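PDB 4LHB: molybdopterin adenylyltransferase from Pyrococcus furiosus, which catalyses the ATP-dependent adenylylation of molybdopterin, a step in building the molybdenum or tungsten cofactor. Local coordinates for residues Gly52-Glu57 / Gly161-Val166. Residues are numbered along the deposited sequence; the frame is centred on the assembly and turned at random.
With SO4 (sulfate ion), chain F.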
loop_
_atom_site.group_PDB
_atom_site.type_symbol
_atom_site.label_atom_id
_atom_site.label_comp_id
_atom_site.label_asym_id
_atom_site.label_seq_id
_atom_site.Cartn_x
_atom_site.Cartn_y
_atom_site.Cartn_z
ATOM N N GLY C 52 -30.229 8.707 7.655
ATOM C CA GLY C 52 -29.757 8.840 9.033
ATOM C C GLY C 52 -30.839 8.424 10.050
ATOM O O GLY C 52 -30.633 7.524 10.855
ATOM N N PRO C 53 -32.018 9.077 10.005
ATOM C CA PRO C 53 -33.109 8.776 10.969
ATOM C C PRO C 53 -33.548 7.330 10.992
ATOM O O PRO C 53 -33.819 6.803 12.075
ATOM C CB PRO C 53 -34.258 9.687 10.488
ATOM C CG PRO C 53 -33.523 10.861 9.922
ATOM C CD PRO C 53 -32.355 10.255 9.169
ATOM N N LEU C 54 -33.621 6.697 9.828
ATOM C CA LEU C 54 -33.889 5.269 9.798
ATOM C C LEU C 54 -32.832 4.517 10.648
ATOM O O LEU C 54 -33.191 3.807 11.589
ATOM C CB LEU C 54 -33.924 4.749 8.364
ATOM C CG LEU C 54 -34.156 3.244 8.200
ATOM C CD1 LEU C 54 -35.336 2.752 9.066
ATOM C CD2 LEU C 54 -34.355 2.930 6.707
ATOM N N ILE C 55 -31.546 4.721 10.344
ATOM C CA ILE C 55 -30.437 4.109 11.101
ATOM C C ILE C 55 -30.602 4.365 12.589
ATOM O O ILE C 55 -30.395 3.457 13.390
ATOM C CB ILE C 55 -29.013 4.584 10.632
ATOM C CG1 ILE C 55 -28.719 4.192 9.171
ATOM C CG2 ILE C 55 -27.878 4.017 11.465
ATOM C CD1 ILE C 55 -27.720 5.125 8.496
ATOM N N ILE C 56 -30.966 5.588 12.962
ATOM C CA ILE C 56 -31.114 5.929 14.376
ATOM C C ILE C 56 -32.292 5.158 14.997
ATOM O O ILE C 56 -32.221 4.720 16.124
ATOM C CB ILE C 56 -31.329 7.444 14.587
ATOM C CG1 ILE C 56 -30.084 8.230 14.182
ATOM C CG2 ILE C 56 -31.656 7.798 16.049
ATOM C CD1 ILE C 56 -30.408 9.679 13.904
ATOM N N GLU C 57 -33.369 5.011 14.252
ATOM C CA GLU C 57 -34.534 4.309 14.742
ATOM C C GLU C 57 -34.155 2.877 14.993
ATOM O O GLU C 57 -34.318 2.386 16.102
ATOM C CB GLU C 57 -35.659 4.364 13.719
ATOM C CG GLU C 57 -37.053 4.097 14.259
ATOM C CD GLU C 57 -38.111 4.240 13.169
ATOM O OE1 GLU C 57 -39.091 4.992 13.369
ATOM O OE2 GLU C 57 -37.951 3.621 12.088
ATOM N N GLY C 161 -25.998 5.669 0.305
ATOM C CA GLY C 161 -26.878 6.754 0.673
ATOM C C GLY C 161 -28.334 6.409 0.552
ATOM O O GLY C 161 -29.113 6.858 1.375
ATOM N N SER C 162 -28.720 5.619 -0.447
ATOM C CA SER C 162 -30.142 5.309 -0.620
ATOM C C SER C 162 -30.750 4.618 0.613
ATOM O O SER C 162 -30.062 3.863 1.322
ATOM C CB SER C 162 -30.399 4.469 -1.860
ATOM O OG SER C 162 -29.926 3.156 -1.709
ATOM N N VAL C 163 -32.023 4.918 0.880
ATOM C CA VAL C 163 -32.788 4.248 1.931
ATOM C C VAL C 163 -32.783 2.709 1.772
ATOM O O VAL C 163 -32.592 2.008 2.745
ATOM C CB VAL C 163 -34.240 4.780 1.975
ATOM C CG1 VAL C 163 -35.227 3.708 2.485
ATOM C CG2 VAL C 163 -34.295 6.068 2.796
ATOM N N ASN C 164 -32.939 2.190 0.558
ATOM C CA ASN C 164 -32.909 0.736 0.358
ATOM C C ASN C 164 -31.567 0.094 0.686
ATOM O O ASN C 164 -31.513 -0.976 1.316
ATOM C CB ASN C 164 -33.320 0.338 -1.071
ATOM C CG ASN C 164 -34.832 0.430 -1.295
ATOM O OD1 ASN C 164 -35.635 0.146 -0.395
ATOM N ND2 ASN C 164 -35.225 0.843 -2.497
ATOM N N ALA C 165 -30.493 0.732 0.243
ATOM C CA ALA C 165 -29.176 0.254 0.521
ATOM C C ALA C 165 -29.009 0.288 2.024
ATOM O O ALA C 165 -28.402 -0.635 2.621
ATOM C CB ALA C 165 -28.127 1.110 -0.179
ATOM N N VAL C 166 -29.559 1.322 2.667
ATOM C CA VAL C 166 -29.395 1.410 4.110
ATOM C C VAL C 166 -30.135 0.302 4.891
ATOM O O VAL C 166 -29.621 -0.237 5.888
ATOM C CB VAL C 166 -29.751 2.783 4.620
ATOM C CG1 VAL C 166 -29.972 2.727 6.115
ATOM C CG2 VAL C 166 -28.620 3.721 4.266
HETATM S S SO4 F . -23.758 6.915 -2.214
HETATM O O1 SO4 F . -24.470 8.182 -1.973
HETATM O O2 SO4 F . -22.865 6.980 -3.383
HETATM O O3 SO4 F . -22.880 6.664 -1.043
HETATM O O4 SO4 F . -24.728 5.803 -2.474
#
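Val166 meets Ile55 where the first turn of helix 163-184 comes up against helix 51-60. The closest approach is from CG1 of Val166 to CG1 of Ile55, 3.6 Å, and the same valine methyl also lies 4.1 Å from Ile55 CD1. The two side chains cross at about a right angle, with one branch of the valine set against the extended CG1-CD1 arm of the isoleucine. Val166 has CG1 anti to its own backbone nitrogen (chi1 163°), which carries that methyl out to the neighbouring helix. In Ile55 it is CG1 that lies anti to the carbonyl carbon, and this turns the long branch to Val166 although the CB itself does not face that helix. Leu54 adds a looser contact one residue earlier: its CD2 is 4.4 Å from CG1 of Val163 and equally 4.4 Å from CG1 of Val166, bridging two residues of the opposing turn. All three pairs meet through aliphatic carbons and no hydrogen bond joins the two segments; the contact is purely apolar. Beneath it, Ile55 and Val166 both rest on Thr96 of strand 92-96, while Leu54 and Ile55 continue along helix 163-184 to Leu170. Polar links flank this packing. Ser162 is the N-cap of helix 163-184, its OG accepting from Ala165 N at 3.2 Å, and Gly161 O is hydrogen-bonded to Ser51 OG at the start of helix 51-60. On the loop just before the cap, Gly161 N donates to sulfate O4 at 3.1 Å in a nearly straight bond (167°); Thr99 N holds the same anion, which probably came from the crystallisation liquor. Two helices packed together over strand 92-96 of a largely parallel sheet fit the alpha/beta fold of the MoaB/Mog family.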